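Long-range contacts in pectinesterase (Aspergillus niger, PDB 5C1E), which catalyses the hydrolysis of methyl esters in pectin, releasing methanol and leaving free galacturonate units, and is probably involved in the maceration of plant tissue: residues Leu11-Asp16 with Ile38-Gly43; Ile80-Ala85 with Gly115-Ala120; Val169-Cys174 with Tyr198-Cys203; Asn241-Thr246 with Asp270-Thr275. One frame throughout, in Å; residues are numbered along the deposited sequence.

Interaction 1 (Leu11-Asp16 with Ile38-Gly43); sequences LTVGSD and IYVASG
Val13 and Ile38 meet methyl to methyl: Val13 CG2 lies 3.8 Å from Ile38 CG2. The other branch of Val13, CG1, anti to the backbone N (chi1 174°), lies beside Val40 CG1 at 4.1 Å, so the two branches of one valine are divided between two residues of strand 36-40. Leu11 extends this apolar face with CB against Ile38 CG1. Ala25 and Leu26 of helix 22-29 touch Ile38, and Ala25 also touches Val13, which places the cluster between strand pair and helix in a beta-alpha-beta unit. On the other face of the sheet Thr12 CG2 comes obliquely to the Tyr39 ring.

The strands are parallel, their axes 4.7 Å apart and inclined at 21°. Tyr39 N donates to Leu11 O at 2.7 Å and Val13 N to Tyr39 O at 2.8 Å, so Tyr39 is gripped through both its backbone polar groups. Ala41 N then binds Val13 O. Past the strands the two segments separate, and a water accepts from Ser15 N and donates to Ser42 O (2.9 Å). Three backbone bonds keep the pair in register while Leu11, Val13 and Ile38 pack against helix 22-29, consistent with a capped end of the beta-helix.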
loop_
_atom_site.group_PDB
_atom_site.type_symbol
_atom_site.label_atom_id
_atom_site.label_comp_id
_atom_site.label_asym_id
_atom_site.label_seq_id
_atom_site.Cartn_x
_atom_site.Cartn_y
_atom_site.Cartn_z
ATOM N N LEU A 11 22.868 1.623 8.547
ATOM C CA LEU A 11 23.191 0.317 9.120
ATOM C C LEU A 11 23.016 -0.731 8.010
ATOM O O LEU A 11 22.185 -0.547 7.119
ATOM C CB LEU A 11 22.252 -0.016 10.277
ATOM C CG LEU A 11 22.383 0.714 11.621
ATOM C CD1 LEU A 11 22.223 2.209 11.482
ATOM C CD2 LEU A 11 21.360 0.172 12.606
ATOM N N THR A 12 23.775 -1.822 8.066
ATOM C CA THR A 12 23.700 -2.834 7.004
ATOM C C THR A 12 23.169 -4.158 7.517
ATOM O O THR A 12 23.635 -4.652 8.534
ATOM C CB THR A 12 25.050 -3.121 6.373
ATOM O OG1 THR A 12 25.978 -3.509 7.396
ATOM C CG2 THR A 12 25.575 -1.891 5.626
ATOM N N VAL A 13 22.237 -4.736 6.768
ATOM C CA VAL A 13 21.680 -6.046 7.049
ATOM C C VAL A 13 21.993 -6.948 5.872
ATOM O O VAL A 13 21.843 -6.531 4.729
ATOM C CB VAL A 13 20.151 -5.998 7.195
ATOM C CG1 VAL A 13 19.588 -7.403 7.350
ATOM C CG2 VAL A 13 19.745 -5.129 8.391
ATOM N N GLY A 14 22.416 -8.176 6.151
ATOM C CA GLY A 14 22.585 -9.185 5.114
ATOM C C GLY A 14 23.586 -10.223 5.527
ATOM O O GLY A 14 24.202 -10.120 6.589
ATOM N N SER A 15 23.773 -11.214 4.676
ATOM C CA SER A 15 24.723 -12.281 4.948
ATOM C C SER A 15 26.118 -11.736 5.267
ATOM O O SER A 15 26.826 -12.271 6.108
ATOM C CB SER A 15 24.781 -13.249 3.752
ATOM O OG SER A 15 25.661 -14.337 4.041
ATOM N N ASP A 16 26.519 -10.667 4.600
ATOM C CA ASP A 16 27.828 -10.077 4.847
ATOM C C ASP A 16 27.756 -8.680 5.412
ATOM O O ASP A 16 28.705 -7.920 5.280
ATOM C CB ASP A 16 28.636 -10.098 3.557
ATOM C CG ASP A 16 28.735 -11.478 2.998
ATOM O OD1 ASP A 16 29.012 -12.385 3.823
ATOM O OD2 ASP A 16 28.540 -11.666 1.769
ATOM N N ILE A 38 18.618 2.169 7.280
ATOM C CA ILE A 38 19.039 0.787 7.248
ATOM C C ILE A 38 19.012 0.364 5.775
ATOM O O ILE A 38 18.043 0.658 5.046
ATOM C CB ILE A 38 18.110 -0.128 8.085
ATOM C CG1 ILE A 38 18.142 0.269 9.563
ATOM C CG2 ILE A 38 18.524 -1.588 7.948
ATOM C CD1 ILE A 38 17.105 -0.422 10.437
ATOM N N TYR A 39 20.099 -0.277 5.355
ATOM C CA TYR A 39 20.214 -0.901 4.042
ATOM C C TYR A 39 20.131 -2.405 4.208
ATOM O O TYR A 39 20.902 -2.993 4.977
ATOM C CB TYR A 39 21.543 -0.529 3.383
ATOM C CG TYR A 39 21.906 -1.345 2.150
ATOM C CD1 TYR A 39 21.307 -1.103 0.913
ATOM C CD2 TYR A 39 22.884 -2.332 2.207
ATOM C CE1 TYR A 39 21.644 -1.853 -0.214
ATOM C CE2 TYR A 39 23.232 -3.071 1.078
ATOM C CZ TYR A 39 22.617 -2.822 -0.131
ATOM O OH TYR A 39 22.959 -3.575 -1.257
ATOM N N VAL A 40 19.212 -3.020 3.466
ATOM C CA VAL A 40 19.019 -4.460 3.500
ATOM C C VAL A 40 19.496 -5.065 2.190
ATOM O O VAL A 40 19.025 -4.691 1.098
ATOM C CB VAL A 40 17.545 -4.833 3.758
ATOM C CG1 VAL A 40 17.383 -6.334 4.019
ATOM C CG2 VAL A 40 17.006 -4.050 4.943
ATOM N N ALA A 41 20.462 -5.974 2.302
ATOM C CA ALA A 41 20.956 -6.695 1.164
ATOM C C ALA A 41 20.008 -7.825 0.817
ATOM O O ALA A 41 19.129 -8.211 1.598
ATOM C CB ALA A 41 22.346 -7.234 1.429
ATOM N N SER A 42 20.220 -8.358 -0.378
ATOM C CA SER A 42 19.406 -9.410 -0.951
ATOM C C SER A 42 19.149 -10.533 0.049
ATOM O O SER A 42 20.024 -10.927 0.830
ATOM C CB SER A 42 20.079 -9.975 -2.217
ATOM O OG SER A 42 21.421 -10.371 -1.968
ATOM N N GLY A 43 17.932 -11.049 -0.005
ATOM C CA GLY A 43 17.548 -12.170 0.811
ATOM C C GLY A 43 16.066 -12.245 1.050
ATOM O O GLY A 43 15.315 -11.284 0.781
HETATM O O HOH W 1 22.650 -10.863 1.977
#

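Interaction 2 (Ile80-Ala85 with Gly115-Ala120); sequences ISSPDA and GAQAVA
Ser82 and Gln117 are brought together by two torsions: Ser82 OG stands between its own backbone N and carbonyl carbon (chi1 60°), while Gln117 CG is turned beside its backbone N (chi1 -57°). The hydroxyl oxygen consequently lies against the base of the glutamine, with Ser82 OG 3.3 Å from Gln117 CB. A bend at chi2 (95°) then turns the Gln117 amide back along the serine, and Gln117 OE1 passes alongside Ser82 OG at 3.6 Å.

The polar link between the two segments is made by backbone atoms. Ser82 N donates to Gln117 O at 2.8 Å, approaching with a tilt from the carbonyl plane. The same carbonyl oxygen is close to Ser81 CA, so it sits at the start of helix 82-85. Around this bond small groups fill the interface: Ala116 CB meets Ser81 CB at 3.9 Å and lies near Pro83 CD, and Ala118 CB rests 3.5 Å from Ile80 O. Tyr112 touches both Ser81 and Ala118.

Ser81 occupies the N-cap of the short helix, where its OG accepts a weak, long bond from Asp84 N at 3.5 Å. Ala85 N, bonded to Ser81 O, closes the first turn. Ile80 O and Val119 O both accept from Asn110 ND2, a second-shell amide that joins the segments indirectly.

Gln117 NE2 donates to a glycerol, probably from the crystallisation liquor, and the Gln117 side chain lies about 7 Å from that of Asp161, the predicted active-site residue. The contact therefore belongs to an N-capped helical loop packed on another loop of the parallel beta-helix, beside the probable active-site cleft.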
loop_
_atom_site.group_PDB
_atom_site.type_symbol
_atom_site.label_atom_id
_atom_site.label_comp_id
_atom_site.label_asym_id
_atom_site.label_seq_id
_atom_site.Cartn_x
_atom_site.Cartn_y
_atom_site.Cartn_z
ATOM N N ILE A 80 0.573 -15.584 8.983
ATOM C CA ILE A 80 -0.440 -15.777 9.996
ATOM C C ILE A 80 -1.691 -14.990 9.620
ATOM O O ILE A 80 -1.588 -13.935 8.996
ATOM C CB ILE A 80 0.063 -15.363 11.406
ATOM C CG1 ILE A 80 -0.899 -15.829 12.497
ATOM C CG2 ILE A 80 0.320 -13.872 11.500
ATOM C CD1 ILE A 80 -0.311 -15.699 13.890
ATOM N N SER A 81 -2.860 -15.504 10.015
ATOM C CA SER A 81 -4.138 -14.816 9.767
ATOM C C SER A 81 -4.545 -13.969 10.976
ATOM O O SER A 81 -4.026 -14.162 12.083
ATOM C CB SER A 81 -5.212 -15.853 9.455
ATOM O OG SER A 81 -5.489 -16.628 10.609
ATOM N N SER A 82 -5.478 -13.039 10.784
ATOM C CA SER A 82 -5.898 -12.191 11.900
ATOM C C SER A 82 -6.622 -12.973 13.014
ATOM O O SER A 82 -6.417 -12.667 14.188
ATOM C CB SER A 82 -6.729 -10.986 11.436
ATOM O OG SER A 82 -7.899 -11.372 10.764
ATOM N N PRO A 83 -7.443 -13.990 12.667
ATOM C CA PRO A 83 -8.038 -14.773 13.747
ATOM C C PRO A 83 -7.001 -15.487 14.627
ATOM O O PRO A 83 -7.133 -15.508 15.859
ATOM C CB PRO A 83 -8.907 -15.794 12.998
ATOM C CG PRO A 83 -9.244 -15.122 11.706
ATOM C CD PRO A 83 -7.981 -14.393 11.357
ATOM N N ASP A 84 -5.971 -16.052 14.006
ATOM C CA ASP A 84 -4.905 -16.712 14.755
ATOM C C ASP A 84 -4.031 -15.717 15.506
ATOM O O ASP A 84 -3.652 -15.978 16.630
ATOM C CB ASP A 84 -4.058 -17.602 13.852
ATOM C CG ASP A 84 -4.839 -18.782 13.297
ATOM O OD1 ASP A 84 -5.808 -19.235 13.952
ATOM O OD2 ASP A 84 -4.487 -19.267 12.196
ATOM N N ALA A 85 -3.726 -14.572 14.905
ATOM C CA ALA A 85 -2.887 -13.566 15.565
ATOM C C ALA A 85 -3.617 -12.776 16.649
ATOM O O ALA A 85 -2.991 -12.254 17.563
ATOM C CB ALA A 85 -2.308 -12.603 14.538
ATOM N N GLY A 115 -8.595 -17.354 2.514
ATOM C CA GLY A 115 -9.396 -18.029 3.518
ATOM C C GLY A 115 -9.650 -17.219 4.779
ATOM O O GLY A 115 -10.566 -17.536 5.528
ATOM N N ALA A 116 -8.828 -16.200 5.016
ATOM C CA ALA A 116 -8.973 -15.301 6.157
ATOM C C ALA A 116 -8.131 -14.061 5.935
ATOM O O ALA A 116 -7.249 -14.057 5.090
ATOM C CB ALA A 116 -8.537 -15.980 7.455
ATOM N N GLN A 117 -8.401 -13.029 6.726
ATOM C CA GLN A 117 -7.663 -11.792 6.644
ATOM C C GLN A 117 -6.229 -12.052 7.074
ATOM O O GLN A 117 -6.010 -12.728 8.056
ATOM C CB GLN A 117 -8.273 -10.730 7.558
ATOM C CG GLN A 117 -9.735 -10.452 7.265
ATOM C CD GLN A 117 -10.662 -11.257 8.154
ATOM O OE1 GLN A 117 -10.451 -12.459 8.397
ATOM N NE2 GLN A 117 -11.712 -10.608 8.624
ATOM N N ALA A 118 -5.269 -11.525 6.322
ATOM C CA ALA A 118 -3.864 -11.712 6.636
ATOM C C ALA A 118 -3.068 -10.552 6.063
ATOM O O ALA A 118 -2.815 -10.489 4.867
ATOM C CB ALA A 118 -3.361 -13.040 6.097
ATOM N N VAL A 119 -2.697 -9.625 6.931
ATOM C CA VAL A 119 -2.102 -8.371 6.497
ATOM C C VAL A 119 -0.624 -8.524 6.142
ATOM O O VAL A 119 0.132 -9.159 6.864
ATOM C CB VAL A 119 -2.295 -7.292 7.571
ATOM C CG1 VAL A 119 -1.615 -5.979 7.214
ATOM C CG2 VAL A 119 -3.786 -7.051 7.771
ATOM N N ALA A 120 -0.236 -7.938 5.008
ATOM C CA ALA A 120 1.179 -7.867 4.634
ATOM C C ALA A 120 1.836 -6.688 5.339
ATOM O O ALA A 120 2.769 -6.878 6.102
ATOM C CB ALA A 120 1.345 -7.764 3.136
#

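Interaction 3 (Val169-Cys174 with Tyr198-Cys203); sequences VWFGEC and YAIDNC. With SO4 (sulfate ion), chain C.
Val169 and Tyr198 open a parallel strand pair, 169-172 with 198-201, whose axes run 4.8 Å apart at 8°, and backbone bonds alternate between them: Ala199 N to Val169 O, Phe171 N to Ala199 O, Asp201 N to Phe171 O and Glu173 N to Asp201 O.

Val169 CG1 sits over a face of the Tyr198 ring, 4.0 Å from its centroid, a CH-pi contact. On that side of the sheet Phe171 and Ile200 lie alongside each other, CD2 to CG1 at 3.9 Å, and Tyr151 stacks on Phe171. These rungs belong to the right-handed parallel beta-helix of pectin methylesterases, in which equivalent positions of successive coils lie beside each other along the helix axis.

On the reverse side Trp170, its CG anti to the backbone N (chi1 -177°), extends over the next coil: Trp170 CE3 touches Ala199 CB at 3.6 Å, and Asp201 CB lies over one face of the indole near its rim. The Asp201 carboxylate, its plane turned 37° from the ring, is held by Gln232 and Asn233. Trp170 NE1 donates at 3.0 Å to O2 of a sulfate, probably from the crystallisation liquor, which Tyr150 and Lys283 also bind. Where the strands end, Cys174 N donates to Cys203 SG at 3.4 Å, and Cys174 CB packs against that same sulfur.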
loop_
_atom_site.group_PDB
_atom_site.type_symbol
_atom_site.label_atom_id
_atom_site.label_comp_id
_atom_site.label_asym_id
_atom_site.label_seq_id
_atom_site.Cartn_x
_atom_site.Cartn_y
_atom_site.Cartn_z
ATOM N N VAL A 169 -4.589 8.598 1.550
ATOM C CA VAL A 169 -3.522 7.907 0.823
ATOM C C VAL A 169 -3.567 8.172 -0.665
ATOM O O VAL A 169 -4.637 8.178 -1.283
ATOM C CB VAL A 169 -3.529 6.385 1.148
ATOM C CG1 VAL A 169 -4.897 5.785 0.894
ATOM C CG2 VAL A 169 -2.429 5.640 0.399
ATOM N N TRP A 170 -2.377 8.408 -1.217
ATOM C CA TRP A 170 -2.160 8.641 -2.639
ATOM C C TRP A 170 -1.314 7.510 -3.204
ATOM O O TRP A 170 -0.209 7.265 -2.708
ATOM C CB TRP A 170 -1.408 9.945 -2.841
ATOM C CG TRP A 170 -1.186 10.313 -4.281
ATOM C CD1 TRP A 170 -0.212 9.838 -5.108
ATOM C CD2 TRP A 170 -1.924 11.275 -5.048
ATOM N NE1 TRP A 170 -0.297 10.431 -6.334
ATOM C CE2 TRP A 170 -1.340 11.320 -6.329
ATOM C CE3 TRP A 170 -3.013 12.106 -4.775
ATOM C CZ2 TRP A 170 -1.821 12.143 -7.339
ATOM C CZ3 TRP A 170 -3.485 12.933 -5.774
ATOM C CH2 TRP A 170 -2.898 12.949 -7.044
ATOM N N PHE A 171 -1.855 6.816 -4.205
ATOM C CA PHE A 171 -1.132 5.790 -4.962
ATOM C C PHE A 171 -0.822 6.347 -6.330
ATOM O O PHE A 171 -1.727 6.664 -7.084
ATOM C CB PHE A 171 -1.962 4.526 -5.117
ATOM C CG PHE A 171 -2.278 3.848 -3.821
ATOM C CD1 PHE A 171 -1.426 2.899 -3.303
ATOM C CD2 PHE A 171 -3.449 4.137 -3.141
ATOM C CE1 PHE A 171 -1.710 2.261 -2.107
ATOM C CE2 PHE A 171 -3.746 3.502 -1.940
ATOM C CZ PHE A 171 -2.868 2.566 -1.423
ATOM N N GLY A 172 0.464 6.520 -6.615
ATOM C CA GLY A 172 0.898 7.106 -7.874
ATOM C C GLY A 172 1.711 6.109 -8.677
ATOM O O GLY A 172 2.689 5.532 -8.178
ATOM N N GLU A 173 1.347 5.929 -9.935
ATOM C CA GLU A 173 2.104 5.058 -10.837
ATOM C C GLU A 173 2.353 3.665 -10.240
ATOM O O GLU A 173 3.443 3.123 -10.379
ATOM C CB GLU A 173 3.437 5.706 -11.210
ATOM C CG GLU A 173 3.299 6.995 -11.996
ATOM C CD GLU A 173 4.617 7.754 -12.181
ATOM O OE1 GLU A 173 5.712 7.259 -11.827
ATOM O OE2 GLU A 173 4.549 8.892 -12.689
ATOM N N CYS A 174 1.335 3.098 -9.590
ATOM C CA CYS A 174 1.427 1.767 -9.017
ATOM C C CYS A 174 0.746 0.748 -9.907
ATOM O O CYS A 174 -0.200 1.070 -10.651
ATOM C CB CYS A 174 0.772 1.717 -7.638
ATOM S SG CYS A 174 1.612 2.681 -6.371
ATOM N N TYR A 198 -8.827 8.209 -0.425
ATOM C CA TYR A 198 -7.922 7.416 -1.260
ATOM C C TYR A 198 -7.926 8.049 -2.652
ATOM O O TYR A 198 -9.003 8.248 -3.258
ATOM C CB TYR A 198 -8.402 5.989 -1.493
ATOM C CG TYR A 198 -8.428 5.015 -0.321
ATOM C CD1 TYR A 198 -8.472 5.436 1.015
ATOM C CD2 TYR A 198 -8.500 3.647 -0.582
ATOM C CE1 TYR A 198 -8.514 4.515 2.055
ATOM C CE2 TYR A 198 -8.564 2.722 0.435
ATOM C CZ TYR A 198 -8.575 3.147 1.744
ATOM O OH TYR A 198 -8.648 2.195 2.705
ATOM N N ALA A 199 -6.739 8.277 -3.180
ATOM C CA ALA A 199 -6.588 8.693 -4.571
ATOM C C ALA A 199 -5.695 7.688 -5.277
ATOM O O ALA A 199 -4.542 7.490 -4.889
ATOM C CB ALA A 199 -5.999 10.092 -4.657
ATOM N N ILE A 200 -6.232 7.059 -6.325
ATOM C CA ILE A 200 -5.456 6.132 -7.155
ATOM C C ILE A 200 -5.200 6.832 -8.488
ATOM O O ILE A 200 -6.128 7.038 -9.268
ATOM C CB ILE A 200 -6.192 4.793 -7.297
ATOM C CG1 ILE A 200 -6.219 4.130 -5.922
ATOM C CG2 ILE A 200 -5.506 3.905 -8.323
ATOM C CD1 ILE A 200 -7.283 3.098 -5.759
ATOM N N ASP A 201 -3.950 7.243 -8.695
ATOM C CA ASP A 201 -3.595 8.183 -9.763
ATOM C C ASP A 201 -2.530 7.639 -10.699
ATOM O O ASP A 201 -1.451 7.236 -10.265
ATOM C CB ASP A 201 -3.097 9.503 -9.166
ATOM C CG ASP A 201 -2.725 10.522 -10.228
ATOM O OD1 ASP A 201 -3.620 11.232 -10.715
ATOM O OD2 ASP A 201 -1.531 10.631 -10.546
ATOM N N ASN A 202 -2.822 7.656 -11.996
ATOM C CA ASN A 202 -1.881 7.119 -12.992
ATOM C C ASN A 202 -1.403 5.717 -12.618
ATOM O O ASN A 202 -0.224 5.384 -12.748
ATOM C CB ASN A 202 -0.695 8.092 -13.178
ATOM C CG ASN A 202 -1.081 9.353 -13.943
ATOM O OD1 ASN A 202 -1.342 10.424 -13.362
ATOM N ND2 ASN A 202 -1.109 9.238 -15.258
ATOM N N CYS A 203 -2.323 4.891 -12.125
ATOM C CA CYS A 203 -2.005 3.512 -11.804
ATOM C C CYS A 203 -2.484 2.579 -12.908
ATOM O O CYS A 203 -3.190 2.981 -13.836
ATOM C CB CYS A 203 -2.616 3.115 -10.457
ATOM S SG CYS A 203 -1.930 4.029 -9.046
HETATM S S SO4 C . 2.736 11.686 -8.202
HETATM O O1 SO4 C . 3.519 11.764 -9.471
HETATM O O2 SO4 C . 2.219 10.299 -8.050
HETATM O O3 SO4 C . 3.555 12.056 -7.016
HETATM O O4 SO4 C . 1.622 12.660 -8.281
#

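Interaction 4 (Asn241-Thr246 with Asp270-Thr275); sequences NPKGWT and DREYET
Arg271 reaches the turn Asn241-Gly244 with its guanidinium: NH1 donates to Pro242 O at 3.0 Å. The oxygen lies close to the guanidinium plane, yet the donor stands well above the carbonyl plane (57° out of it), so the bond does not use a lone-pair direction. A water also links Pro242 O with Asp270 N. Gly244 CA lies over one face of the guanidinium, with Arg271 CD 3.6 Å from it. Beside this grip, Glu272 N donates to Lys243 O at 2.9 Å, which joins the two backbones directly.

Further along, Trp245 presents its ring edge to Glu274. Trp245 NE1 points at Glu274 OE2 in the ring plane, 2.9 Å away, although the place of that oxygen is less sure. Tyr273 sets its ring edge against Trp245 O, with Tyr273 CD2 at 3.6 Å. The aliphatic part of Lys243 runs beside Glu272, Lys243 CD being 3.4 Å from Glu272 OE2.

A second shell fixes these groups. Asn241 OD1 accepts from Lys243 N at 2.9 Å in an Asx turn and also from Lys243 NZ, while Gly244 N returns to Asn241 O to close a type I turn. Bends at chi3 and chi4 (-59° and -66°) fold the lysine back to that amide. Tyr256 stacks on Trp245.

Backbone carbonyls thus accept two of the three direct hydrogen bonds, with side-chain packing of Trp245 and Tyr273 beside them, and a salt bridge from Arg271 NE to Glu258 probably holds the guanidinium in the orientation that serves Pro242 O.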
loop_
_atom_site.group_PDB
_atom_site.type_symbol
_atom_site.label_atom_id
_atom_site.label_comp_id
_atom_site.label_asym_id
_atom_site.label_seq_id
_atom_site.Cartn_x
_atom_site.Cartn_y
_atom_site.Cartn_z
ATOM N N ASN A 241 -15.786 -5.036 -12.974
ATOM C CA ASN A 241 -17.197 -5.256 -13.206
ATOM C C ASN A 241 -17.858 -3.959 -13.697
ATOM O O ASN A 241 -17.528 -2.885 -13.230
ATOM C CB ASN A 241 -17.844 -5.750 -11.915
ATOM C CG ASN A 241 -19.297 -6.106 -12.097
ATOM O OD1 ASN A 241 -20.154 -5.232 -12.131
ATOM N ND2 ASN A 241 -19.577 -7.397 -12.258
ATOM N N PRO A 242 -18.794 -4.051 -14.652
ATOM C CA PRO A 242 -19.449 -2.832 -15.146
ATOM C C PRO A 242 -20.071 -1.919 -14.080
ATOM O O PRO A 242 -20.074 -0.711 -14.257
ATOM C CB PRO A 242 -20.527 -3.372 -16.077
ATOM C CG PRO A 242 -19.960 -4.642 -16.604
ATOM C CD PRO A 242 -19.036 -5.197 -15.548
ATOM N N LYS A 243 -20.587 -2.487 -12.994
ATOM C CA LYS A 243 -21.120 -1.674 -11.888
ATOM C C LYS A 243 -20.035 -0.856 -11.157
ATOM O O LYS A 243 -20.346 0.128 -10.475
ATOM C CB LYS A 243 -21.917 -2.539 -10.917
ATOM C CG LYS A 243 -23.091 -3.262 -11.570
ATOM C CD LYS A 243 -23.973 -4.006 -10.579
ATOM C CE LYS A 243 -23.232 -5.063 -9.757
ATOM N NZ LYS A 243 -22.712 -6.206 -10.557
ATOM N N GLY A 244 -18.780 -1.292 -11.272
ATOM C CA GLY A 244 -17.630 -0.573 -10.735
ATOM C C GLY A 244 -17.429 -0.777 -9.243
ATOM O O GLY A 244 -16.339 -1.149 -8.793
ATOM N N TRP A 245 -18.468 -0.499 -8.471
ATOM C CA TRP A 245 -18.394 -0.565 -7.025
ATOM C C TRP A 245 -19.446 -1.525 -6.475
ATOM O O TRP A 245 -20.467 -1.777 -7.129
ATOM C CB TRP A 245 -18.589 0.821 -6.442
ATOM C CG TRP A 245 -17.722 1.878 -7.067
ATOM C CD1 TRP A 245 -17.992 2.598 -8.195
ATOM C CD2 TRP A 245 -16.442 2.332 -6.603
ATOM N NE1 TRP A 245 -16.959 3.471 -8.460
ATOM C CE2 TRP A 245 -15.992 3.316 -7.507
ATOM C CE3 TRP A 245 -15.634 1.997 -5.523
ATOM C CZ2 TRP A 245 -14.795 3.995 -7.330
ATOM C CZ3 TRP A 245 -14.438 2.645 -5.360
ATOM C CH2 TRP A 245 -14.028 3.644 -6.249
ATOM N N THR A 246 -19.200 -2.070 -5.284
ATOM C CA THR A 246 -20.167 -2.971 -4.656
ATOM C C THR A 246 -20.420 -2.559 -3.192
ATOM O O THR A 246 -19.903 -1.541 -2.709
ATOM C CB THR A 246 -19.752 -4.456 -4.814
ATOM O OG1 THR A 246 -20.840 -5.321 -4.455
ATOM C CG2 THR A 246 -18.526 -4.797 -3.977
ATOM N N ASP A 270 -22.555 1.849 -17.011
ATOM C CA ASP A 270 -23.338 0.952 -16.157
ATOM C C ASP A 270 -22.940 1.057 -14.676
ATOM O O ASP A 270 -23.304 0.208 -13.888
ATOM C CB ASP A 270 -23.196 -0.503 -16.607
ATOM C CG ASP A 270 -23.936 -0.802 -17.906
ATOM O OD1 ASP A 270 -24.858 -0.047 -18.273
ATOM O OD2 ASP A 270 -23.602 -1.812 -18.551
ATOM N N ARG A 271 -22.209 2.100 -14.312
ATOM C CA ARG A 271 -21.720 2.233 -12.924
ATOM C C ARG A 271 -22.841 2.429 -11.924
ATOM O O ARG A 271 -23.913 2.934 -12.257
ATOM C CB ARG A 271 -20.747 3.401 -12.803
ATOM C CG ARG A 271 -19.449 3.179 -13.560
ATOM C CD ARG A 271 -18.541 2.185 -12.831
ATOM N NE ARG A 271 -17.178 2.212 -13.368
ATOM C CZ ARG A 271 -16.598 1.260 -14.113
ATOM N NH1 ARG A 271 -17.225 0.137 -14.451
ATOM N NH2 ARG A 271 -15.352 1.444 -14.525
ATOM N N GLU A 272 -22.559 2.016 -10.695
ATOM C CA GLU A 272 -23.414 2.250 -9.546
ATOM C C GLU A 272 -22.576 2.869 -8.434
ATOM O O GLU A 272 -21.352 2.714 -8.410
ATOM C CB GLU A 272 -24.049 0.941 -9.042
ATOM C CG GLU A 272 -25.023 0.287 -10.013
ATOM C CD GLU A 272 -25.635 -1.008 -9.474
ATOM O OE1 GLU A 272 -25.341 -1.407 -8.315
ATOM O OE2 GLU A 272 -26.418 -1.640 -10.224
ATOM N N TYR A 273 -23.246 3.605 -7.543
ATOM C CA TYR A 273 -22.646 4.140 -6.311
ATOM C C TYR A 273 -21.639 5.279 -6.534
ATOM O O TYR A 273 -20.864 5.611 -5.634
ATOM C CB TYR A 273 -21.999 3.016 -5.473
ATOM C CG TYR A 273 -22.934 1.870 -5.176
ATOM C CD1 TYR A 273 -23.968 2.014 -4.259
ATOM C CD2 TYR A 273 -22.784 0.640 -5.809
ATOM C CE1 TYR A 273 -24.832 0.964 -3.988
ATOM C CE2 TYR A 273 -23.650 -0.411 -5.543
ATOM C CZ TYR A 273 -24.669 -0.231 -4.639
ATOM O OH TYR A 273 -25.534 -1.252 -4.379
ATOM N N GLU A 274 -21.636 5.889 -7.713
ATOM C CA GLU A 274 -20.665 6.946 -7.983
ATOM C C GLU A 274 -21.213 8.354 -7.789
ATOM O O GLU A 274 -22.433 8.576 -7.743
ATOM C CB GLU A 274 -20.099 6.825 -9.387
ATOM C CG GLU A 274 -19.257 5.598 -9.588
ATOM C CD GLU A 274 -18.374 5.692 -10.820
ATOM O OE1 GLU A 274 -18.835 6.235 -11.868
ATOM O OE2 GLU A 274 -17.221 5.208 -10.714
ATOM N N THR A 275 -20.285 9.299 -7.702
ATOM C CA THR A 275 -20.584 10.724 -7.610
ATOM C C THR A 275 -19.831 11.434 -8.727
ATOM O O THR A 275 -18.731 11.021 -9.078
ATOM C CB THR A 275 -20.108 11.267 -6.242
ATOM O OG1 THR A 275 -20.790 10.563 -5.203
ATOM C CG2 THR A 275 -20.373 12.737 -6.093
HETATM O O HOH W 2 -20.008 0.571 -16.734
#

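The four contacts come in series along the chain and follow the long axis of the parallel beta-helix. Interactions 1 and 4 lie on opposite sides of the chain's centre, their own centres about 45 Å apart. Interactions 1 and 3 share the ten-strand sheet: 11-13 with 36-40 is its first pair, and 168-172 with 198-201 lies further along, about 29 Å away between centres. Interaction 2 joins loop and short-helix elements (centres about 26 Å apart from interaction 3), while interaction 4 joins loops (centres about 19 Å apart from it). None touches another. Interactions 2, 3 and 4 each bring one segment near the predicted active-site residue Asp161, through Gln117, Tyr198 and Thr246, whereas interaction 1 lies away from it.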